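Local coordinates for UPF0147 protein MMP1188 (Methanococcus maripaludis S2, PDB 2QZG) that is of unknown function but folds as a compact archaeal four-helix protein of the UPF0147 family, found here as an assembly of two copies, at residues C[31-36]-C[73-78]; C[41-46]-C[59-64]; C[63-68]-C[84-89]. One frame throughout, in Å; residues are numbered along the deposited sequence.

Contact 1. Residues C[31-36]-C[73-78]; sequences TVPRNI and NMPIHT
Pro33 and Pro75 bring their rings together at the centre of this contact, CD to CD at 4.1 Å. Each proline is the N-cap residue of its helix, a place that suits proline, since the N-H it lacks is not one that the helix's own i to i-4 bonding would use. Pro33 also presses its CG on Asn73 O, at 3.8 Å. With an alanine here CG and CD would be gone, and Pro75 CD and Asn73 would probably be left facing a gap between the two turns.

Deeper down, Met74, a selenomethionine, can be followed outward. Its CB is 3.8 Å from Ile36 CD1, and its CG comes still nearer to that same methyl, at 3.6 Å. SE stands farther off, but the bend at chi3 (-83°) turns CE back so that it rests 4.0 Å from Ile36 CG2. The long chain thus crosses the isoleucine at a slant, meeting CD1 near its root and CG2 at its tip. Beside it Val32 CG2 meets Thr78 OG1 tip to tip, 3.4 Å apart.

At the exposed margin Thr31 OG1 lies at the edge of the His77 ring, 3.3 Å from CE1. Asp29 ties the two together, hydrogen-bonding Thr31 OG1 through OD1 and His77 NE2 through OD2.

The contact therefore joins the starts of helices 34-46 and 76-90, while Ile68 of helix 54-68 packs on both Ile36 and Met74.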
loop_
_atom_site.group_PDB
_atom_site.type_symbol
_atom_site.label_atom_id
_atom_site.label_comp_id
_atom_site.label_asym_id
_atom_site.label_seq_id
_atom_site.Cartn_x
_atom_site.Cartn_y
_atom_site.Cartn_z
ATOM N N THR C 31 20.825 -3.053 2.909
ATOM C CA THR C 31 20.691 -2.843 4.355
ATOM C C THR C 31 19.784 -3.890 5.002
ATOM O O THR C 31 19.508 -3.831 6.205
ATOM C CB THR C 31 20.114 -1.449 4.683
ATOM O OG1 THR C 31 18.822 -1.313 4.080
ATOM C CG2 THR C 31 21.035 -0.333 4.199
ATOM N N VAL C 32 19.312 -4.841 4.202
ATOM C CA VAL C 32 18.351 -5.832 4.676
ATOM C C VAL C 32 19.033 -7.195 4.814
ATOM O O VAL C 32 19.819 -7.580 3.939
ATOM C CB VAL C 32 17.079 -5.890 3.752
ATOM C CG1 VAL C 32 16.012 -6.801 4.337
ATOM C CG2 VAL C 32 16.492 -4.503 3.597
ATOM N N PRO C 33 18.791 -7.904 5.942
ATOM C CA PRO C 33 19.284 -9.278 6.062
ATOM C C PRO C 33 18.979 -10.114 4.809
ATOM O O PRO C 33 17.896 -10.008 4.215
ATOM C CB PRO C 33 18.520 -9.814 7.270
ATOM C CG PRO C 33 18.303 -8.610 8.126
ATOM C CD PRO C 33 18.095 -7.461 7.167
ATOM N N ARG C 34 19.937 -10.933 4.416
ATOM C CA ARG C 34 19.808 -11.725 3.212
ATOM C C ARG C 34 18.579 -12.632 3.237
ATOM O O ARG C 34 17.970 -12.849 2.204
ATOM C CB ARG C 34 21.110 -12.500 2.923
ATOM C CG ARG C 34 22.248 -11.560 2.580
ATOM C CD ARG C 34 23.438 -12.242 2.023
ATOM N NE ARG C 34 23.354 -12.400 0.578
ATOM C CZ ARG C 34 23.935 -11.593 -0.301
ATOM N NH1 ARG C 34 24.660 -10.552 0.105
ATOM N NH2 ARG C 34 23.775 -11.832 -1.590
ATOM N N ASN C 35 18.198 -13.141 4.406
ATOM C CA ASN C 35 17.016 -13.999 4.497
ATOM C C ASN C 35 15.689 -13.268 4.194
ATOM O O ASN C 35 14.744 -13.861 3.690
ATOM C CB ASN C 35 16.952 -14.717 5.846
ATOM C CG ASN C 35 16.630 -13.782 6.991
ATOM O OD1 ASN C 35 17.309 -12.774 7.195
ATOM N ND2 ASN C 35 15.583 -14.112 7.749
ATOM N N ILE C 36 15.645 -11.974 4.478
ATOM C CA ILE C 36 14.439 -11.175 4.270
ATOM C C ILE C 36 14.354 -10.726 2.807
ATOM O O ILE C 36 13.272 -10.714 2.211
ATOM C CB ILE C 36 14.374 -9.973 5.238
ATOM C CG1 ILE C 36 14.203 -10.461 6.673
ATOM C CG2 ILE C 36 13.230 -9.023 4.861
ATOM C CD1 ILE C 36 14.702 -9.480 7.735
ATOM N N ASN C 73 15.178 -9.298 13.294
ATOM C CA ASN C 73 16.209 -8.460 12.671
ATOM C C ASN C 73 15.710 -7.524 11.580
ATOM O O ASN C 73 16.487 -6.822 10.931
ATOM C CB ASN C 73 17.352 -9.320 12.130
ATOM C CG ASN C 73 18.599 -9.234 12.997
ATOM O OD1 ASN C 73 18.525 -8.925 14.189
ATOM N ND2 ASN C 73 19.754 -9.483 12.394
HETATM N N MSE C 74 14.409 -7.491 11.377
HETATM C CA MSE C 74 13.922 -6.684 10.280
HETATM C C MSE C 74 13.918 -5.178 10.515
HETATM O O MSE C 74 13.425 -4.707 11.548
HETATM C CB MSE C 74 12.571 -7.135 9.828
HETATM C CG MSE C 74 12.411 -6.754 8.392
HETATM SE SE MSE C 74 10.634 -6.829 8.038
HETATM C CE MSE C 74 10.478 -8.741 7.707
ATOM N N PRO C 75 14.474 -4.426 9.547
ATOM C CA PRO C 75 14.598 -2.976 9.651
ATOM C C PRO C 75 13.242 -2.306 9.577
ATOM O O PRO C 75 12.349 -2.808 8.897
ATOM C CB PRO C 75 15.428 -2.595 8.422
ATOM C CG PRO C 75 16.038 -3.901 7.907
ATOM C CD PRO C 75 15.045 -4.943 8.284
ATOM N N ILE C 76 13.101 -1.182 10.277
ATOM C CA ILE C 76 11.845 -0.423 10.309
ATOM C C ILE C 76 11.339 -0.098 8.898
ATOM O O ILE C 76 10.173 -0.382 8.579
ATOM C CB ILE C 76 11.950 0.861 11.198
ATOM C CG1 ILE C 76 12.222 0.462 12.650
ATOM C CG2 ILE C 76 10.671 1.704 11.075
ATOM C CD1 ILE C 76 12.313 1.624 13.671
ATOM N N HIS C 77 12.225 0.443 8.049
ATOM C CA HIS C 77 11.859 0.858 6.697
ATOM C C HIS C 77 11.313 -0.302 5.870
ATOM O O HIS C 77 10.318 -0.163 5.160
ATOM C CB HIS C 77 13.020 1.588 5.986
ATOM C CG HIS C 77 14.104 0.693 5.459
ATOM N ND1 HIS C 77 15.061 0.124 6.269
ATOM C CD2 HIS C 77 14.407 0.300 4.193
ATOM C CE1 HIS C 77 15.892 -0.597 5.533
ATOM N NE2 HIS C 77 15.526 -0.498 4.270
ATOM N N THR C 78 11.959 -1.453 5.979
ATOM C CA THR C 78 11.491 -2.639 5.308
ATOM C C THR C 78 10.114 -3.072 5.817
ATOM O O THR C 78 9.256 -3.442 5.030
ATOM C CB THR C 78 12.502 -3.765 5.456
ATOM O OG1 THR C 78 13.805 -3.240 5.182
ATOM C CG2 THR C 78 12.202 -4.893 4.455
#

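Contact 2. Residues C[41-46]-C[59-64]; sequences DNAKNA and ATAIQY
Ala43 and Ala61 mark where the two backbones come nearest, with only 4.0 Å between their CA atoms. The segments 41-46 and 59-64 run almost exactly antiparallel, at 177°, and their axes are 8.0 Å apart, a spacing like that of the alanine-lined antiparallel helix pairs called Alacoils. Such closeness requires small residues. The two alanines lie against each other's main chain in a reciprocal way: Ala61 CB is 3.4 Å from Ala43 O, and Ala43 CB is 3.6 Å from Ala61 O.

One turn on, Ala46 CB fits against Thr60 CG2 at 3.8 Å. Thr60 has CG2 anti to its backbone N, which presents the methyl to the alanine and leaves OG1 to hydrogen-bond Val56 O within its own helix.

Tyr64 flanks the alanine seam. Its ring receives Asn42 CB over the centre of one face, 3.6 Å from the centroid and 13° off the normal, a CH-pi contact; the Asn42 amide is inclined 51° to the ring. Ala46 CB approaches the ring edge instead, 4.2 Å from CE2.

No hydrogen bond crosses between the segments. Cohesion must come from dispersion and close fit, with the weakly polar CH-pi contact at the margin, so the pairing of helices 34-46 and 54-68 depends here on small size more than on bonding partners.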
loop_
_atom_site.group_PDB
_atom_site.type_symbol
_atom_site.label_atom_id
_atom_site.label_comp_id
_atom_site.label_asym_id
_atom_site.label_seq_id
_atom_site.Cartn_x
_atom_site.Cartn_y
_atom_site.Cartn_z
ATOM N N ASP C 41 12.086 -12.072 -2.653
ATOM C CA ASP C 41 12.246 -12.626 -3.994
ATOM C C ASP C 41 11.339 -13.837 -4.173
ATOM O O ASP C 41 10.698 -14.012 -5.217
ATOM C CB ASP C 41 13.703 -12.941 -4.284
ATOM C CG ASP C 41 14.042 -12.704 -5.729
ATOM O OD1 ASP C 41 13.396 -11.808 -6.326
ATOM O OD2 ASP C 41 14.911 -13.416 -6.279
ATOM N N ASN C 42 11.237 -14.625 -3.111
ATOM C CA ASN C 42 10.318 -15.753 -3.063
ATOM C C ASN C 42 8.871 -15.332 -3.296
ATOM O O ASN C 42 8.123 -15.973 -4.057
ATOM C CB ASN C 42 10.480 -16.475 -1.730
ATOM C CG ASN C 42 11.834 -17.164 -1.605
ATOM O OD1 ASN C 42 12.539 -17.352 -2.599
ATOM N ND2 ASN C 42 12.201 -17.539 -0.388
ATOM N N ALA C 43 8.483 -14.236 -2.650
ATOM C CA ALA C 43 7.135 -13.685 -2.793
ATOM C C ALA C 43 6.904 -13.205 -4.226
ATOM O O ALA C 43 5.849 -13.465 -4.833
ATOM C CB ALA C 43 6.946 -12.540 -1.817
ATOM N N LYS C 44 7.908 -12.522 -4.772
ATOM C CA LYS C 44 7.842 -12.013 -6.131
ATOM C C LYS C 44 7.684 -13.137 -7.170
ATOM O O LYS C 44 6.875 -13.020 -8.096
ATOM C CB LYS C 44 9.070 -11.142 -6.412
ATOM C CG LYS C 44 8.989 -10.382 -7.717
ATOM C CD LYS C 44 10.281 -9.626 -8.015
ATOM C CE LYS C 44 10.594 -9.737 -9.490
ATOM N NZ LYS C 44 11.847 -9.057 -9.937
ATOM N N ASN C 45 8.448 -14.223 -7.018
ATOM C CA ASN C 45 8.317 -15.355 -7.925
ATOM C C ASN C 45 7.013 -16.130 -7.739
ATOM O O ASN C 45 6.509 -16.702 -8.686
ATOM C CB ASN C 45 9.523 -16.297 -7.807
ATOM C CG ASN C 45 10.807 -15.650 -8.276
ATOM O OD1 ASN C 45 10.834 -14.970 -9.293
ATOM N ND2 ASN C 45 11.879 -15.866 -7.536
ATOM N N ALA C 46 6.497 -16.162 -6.514
ATOM C CA ALA C 46 5.173 -16.746 -6.229
ATOM C C ALA C 46 4.061 -16.115 -7.077
ATOM O O ALA C 46 3.135 -16.804 -7.501
ATOM C CB ALA C 46 4.842 -16.626 -4.735
ATOM N N ALA C 59 -1.843 -15.020 -2.098
ATOM C CA ALA C 59 -1.793 -15.586 -0.759
ATOM C C ALA C 59 -0.446 -16.228 -0.457
ATOM O O ALA C 59 0.056 -16.116 0.657
ATOM C CB ALA C 59 -2.881 -16.608 -0.609
ATOM N N THR C 60 0.096 -16.944 -1.435
ATOM C CA THR C 60 1.418 -17.561 -1.318
ATOM C C THR C 60 2.481 -16.473 -1.108
ATOM O O THR C 60 3.368 -16.627 -0.264
ATOM C CB THR C 60 1.748 -18.378 -2.563
ATOM O OG1 THR C 60 0.679 -19.311 -2.793
ATOM C CG2 THR C 60 3.091 -19.139 -2.412
ATOM N N ALA C 61 2.382 -15.390 -1.882
ATOM C CA ALA C 61 3.295 -14.260 -1.739
ATOM C C ALA C 61 3.128 -13.593 -0.370
ATOM O O ALA C 61 4.118 -13.257 0.288
ATOM C CB ALA C 61 3.062 -13.276 -2.837
ATOM N N ILE C 62 1.876 -13.423 0.065
ATOM C CA ILE C 62 1.599 -12.860 1.380
ATOM C C ILE C 62 2.218 -13.743 2.441
ATOM O O ILE C 62 2.809 -13.235 3.389
ATOM C CB ILE C 62 0.084 -12.687 1.651
ATOM C CG1 ILE C 62 -0.481 -11.548 0.799
ATOM C CG2 ILE C 62 -0.175 -12.448 3.128
ATOM C CD1 ILE C 62 -2.023 -11.514 0.759
ATOM N N GLN C 63 2.077 -15.059 2.265
ATOM C CA GLN C 63 2.566 -16.039 3.232
ATOM C C GLN C 63 4.068 -15.925 3.436
ATOM O O GLN C 63 4.527 -15.905 4.571
ATOM C CB GLN C 63 2.204 -17.462 2.804
ATOM C CG GLN C 63 2.376 -18.495 3.890
ATOM C CD GLN C 63 1.103 -18.730 4.680
ATOM O OE1 GLN C 63 0.167 -19.380 4.190
ATOM N NE2 GLN C 63 1.066 -18.234 5.919
ATOM N N TYR C 64 4.826 -15.855 2.342
ATOM C CA TYR C 64 6.279 -15.620 2.419
ATOM C C TYR C 64 6.621 -14.399 3.268
ATOM O O TYR C 64 7.522 -14.438 4.088
ATOM C CB TYR C 64 6.900 -15.446 1.026
ATOM C CG TYR C 64 7.213 -16.745 0.319
ATOM C CD1 TYR C 64 8.199 -17.613 0.808
ATOM C CD2 TYR C 64 6.525 -17.113 -0.838
ATOM C CE1 TYR C 64 8.493 -18.826 0.151
ATOM C CE2 TYR C 64 6.809 -18.325 -1.499
ATOM C CZ TYR C 64 7.791 -19.171 -0.998
ATOM O OH TYR C 64 8.068 -20.361 -1.650
#

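Contact 3. Residues C[63-68]-C[84-89]; sequences QYLDDI and GIVSEL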
loop_
_atom_site.group_PDB
_atom_site.type_symbol
_atom_site.label_atom_id
_atom_site.label_comp_id
_atom_site.label_asym_id
_atom_site.label_seq_id
_atom_site.Cartn_x
_atom_site.Cartn_y
_atom_site.Cartn_z
ATOM N N GLN C 63 2.077 -15.059 2.265
ATOM C CA GLN C 63 2.566 -16.039 3.232
ATOM C C GLN C 63 4.068 -15.925 3.436
ATOM O O GLN C 63 4.527 -15.905 4.571
ATOM C CB GLN C 63 2.204 -17.462 2.804
ATOM C CG GLN C 63 2.376 -18.495 3.890
ATOM C CD GLN C 63 1.103 -18.730 4.680
ATOM O OE1 GLN C 63 0.167 -19.380 4.190
ATOM N NE2 GLN C 63 1.066 -18.234 5.919
ATOM N N TYR C 64 4.826 -15.855 2.342
ATOM C CA TYR C 64 6.279 -15.620 2.419
ATOM C C TYR C 64 6.621 -14.399 3.268
ATOM O O TYR C 64 7.522 -14.438 4.088
ATOM C CB TYR C 64 6.900 -15.446 1.026
ATOM C CG TYR C 64 7.213 -16.745 0.319
ATOM C CD1 TYR C 64 8.199 -17.613 0.808
ATOM C CD2 TYR C 64 6.525 -17.113 -0.838
ATOM C CE1 TYR C 64 8.493 -18.826 0.151
ATOM C CE2 TYR C 64 6.809 -18.325 -1.499
ATOM C CZ TYR C 64 7.791 -19.171 -0.998
ATOM O OH TYR C 64 8.068 -20.361 -1.650
ATOM N N LEU C 65 5.876 -13.321 3.062
ATOM C CA LEU C 65 6.130 -12.056 3.740
ATOM C C LEU C 65 5.679 -12.086 5.190
ATOM O O LEU C 65 6.375 -11.556 6.065
ATOM C CB LEU C 65 5.463 -10.902 2.976
ATOM C CG LEU C 65 6.088 -10.645 1.598
ATOM C CD1 LEU C 65 5.250 -9.637 0.817
ATOM C CD2 LEU C 65 7.563 -10.193 1.705
ATOM N N ASP C 66 4.535 -12.719 5.452
ATOM C CA ASP C 66 4.031 -12.865 6.835
ATOM C C ASP C 66 4.944 -13.747 7.675
ATOM O O ASP C 66 5.147 -13.480 8.849
ATOM C CB ASP C 66 2.617 -13.447 6.862
ATOM C CG ASP C 66 1.548 -12.419 6.570
ATOM O OD1 ASP C 66 1.863 -11.223 6.357
ATOM O OD2 ASP C 66 0.362 -12.811 6.558
ATOM N N ASP C 67 5.482 -14.804 7.068
ATOM C CA ASP C 67 6.413 -15.702 7.755
ATOM C C ASP C 67 7.699 -14.986 8.158
ATOM O O ASP C 67 8.275 -15.274 9.203
ATOM C CB ASP C 67 6.768 -16.910 6.869
ATOM C CG ASP C 67 5.610 -17.897 6.702
ATOM O OD1 ASP C 67 4.439 -17.570 7.066
ATOM O OD2 ASP C 67 5.887 -19.007 6.186
ATOM N N ILE C 68 8.157 -14.068 7.314
ATOM C CA ILE C 68 9.422 -13.366 7.547
ATOM C C ILE C 68 9.229 -12.130 8.433
ATOM O O ILE C 68 10.195 -11.544 8.914
ATOM C CB ILE C 68 10.137 -13.016 6.203
ATOM C CG1 ILE C 68 11.656 -13.017 6.377
ATOM C CG2 ILE C 68 9.617 -11.704 5.601
ATOM C CD1 ILE C 68 12.292 -14.401 6.313
ATOM N N GLY C 84 2.879 -2.210 3.079
ATOM C CA GLY C 84 2.316 -1.711 1.837
ATOM C C GLY C 84 2.111 -2.747 0.737
ATOM O O GLY C 84 1.070 -2.729 0.091
ATOM N N ILE C 85 3.104 -3.619 0.510
ATOM C CA ILE C 85 3.010 -4.719 -0.443
ATOM C C ILE C 85 1.923 -5.727 -0.023
ATOM O O ILE C 85 1.132 -6.161 -0.855
ATOM C CB ILE C 85 4.377 -5.468 -0.593
ATOM C CG1 ILE C 85 5.462 -4.539 -1.155
ATOM C CG2 ILE C 85 4.210 -6.736 -1.437
ATOM C CD1 ILE C 85 6.912 -5.014 -0.867
ATOM N N VAL C 86 1.877 -6.103 1.257
ATOM C CA VAL C 86 0.838 -7.047 1.730
ATOM C C VAL C 86 -0.556 -6.451 1.539
ATOM O O VAL C 86 -1.456 -7.121 1.024
ATOM C CB VAL C 86 1.070 -7.478 3.199
ATOM C CG1 VAL C 86 -0.181 -8.200 3.802
ATOM C CG2 VAL C 86 2.313 -8.382 3.278
ATOM N N SER C 87 -0.717 -5.186 1.941
ATOM C CA SER C 87 -1.984 -4.460 1.781
ATOM C C SER C 87 -2.475 -4.504 0.337
ATOM O O SER C 87 -3.638 -4.742 0.074
ATOM C CB SER C 87 -1.800 -3.007 2.203
ATOM O OG SER C 87 -1.427 -2.974 3.558
ATOM N N GLU C 88 -1.569 -4.222 -0.584
ATOM C CA GLU C 88 -1.880 -4.259 -2.005
ATOM C C GLU C 88 -2.173 -5.668 -2.509
ATOM O O GLU C 88 -3.140 -5.852 -3.250
ATOM C CB GLU C 88 -0.760 -3.630 -2.797
ATOM C CG GLU C 88 -0.596 -2.132 -2.554
ATOM C CD GLU C 88 0.687 -1.618 -3.185
ATOM O OE1 GLU C 88 1.279 -2.378 -3.956
ATOM O OE2 GLU C 88 1.105 -0.470 -2.931
ATOM N N LEU C 89 -1.374 -6.652 -2.085
ATOM C CA LEU C 89 -1.634 -8.074 -2.422
ATOM C C LEU C 89 -3.024 -8.526 -2.004
ATOM O O LEU C 89 -3.665 -9.312 -2.699
ATOM C CB LEU C 89 -0.573 -9.001 -1.807
ATOM C CG LEU C 89 0.738 -9.093 -2.586
ATOM C CD1 LEU C 89 1.896 -9.669 -1.741
ATOM C CD2 LEU C 89 0.551 -9.930 -3.862
#
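Leu65 supplies the bump of this contact, and its CD1 does nearly all the touching. It points into a shallow three-sided hollow on segment 84-89, walled by Ile85, Val86 and Leu89. CD1 is 3.8 Å from Ile85 CG2, 4.0 Å from Val86 CG2 and 4.2 Å from Leu89 CD1, so one methyl is shared almost evenly among three apolar neighbours. Because Ile85 and Leu89 are one turn apart with Val86 beside them, the hollow is a natural feature of the helix surface.

The walls differ in how they meet the bump. Ile85 crosses the leucine side chain at about a right angle, offering its CG2 branch. Val86 instead slides alongside in the opposite direction, and its CG2 also reaches Leu65 CB, again at 4.0 Å. Leucine suits the projecting role, since its branch point is one carbon farther out than that of the beta-branched residues; these, in turn, give short, stiff walls.

With CG beside the backbone N (chi1 -67°) and the chain extended beyond it, Leu65 carries CD1 out to the three walls. The axes of the two short segments are 10.5 Å apart, which leaves room for such side chains, and the segments run at 145° to each other. Ile85 also packs on Met22 and Ile26 of helix 12-27.

At the exposed margin Asp66 OD1 comes only within 4.2 Å of Val86 CG2. With no hydrogen bond between the segments, the join is essentially hydrophobic: the leucine methyl is buried among aliphatic carbons, and the carboxylate stays on the solvent side.

Overall arrangement
The three contacts connect helices 34-46, 54-68 and 76-90 in pairs. Contacts 2 and 3 are the closest neighbours, with centres 8 Å apart; their segments overlap at Gln63 and Tyr64 and run on from one another along helix 54-68, where Leu89 packs on Ala61 and, CB to CG1 at 3.6 Å, on Ile62, and Leu65 on Ala43. Contact 1 lies toward one end of the molecule, its centre 16 Å from that of contact 2 and 14 Å from that of contact 3. It touches contact 3 through Ile68, whose CG1 is 3.6 Å from Ile36 CG1. The function is unknown, so the contacts can be related to the fold but not to a site. Beyond the chain, Glu88 packs on Trp83 of the second subunit.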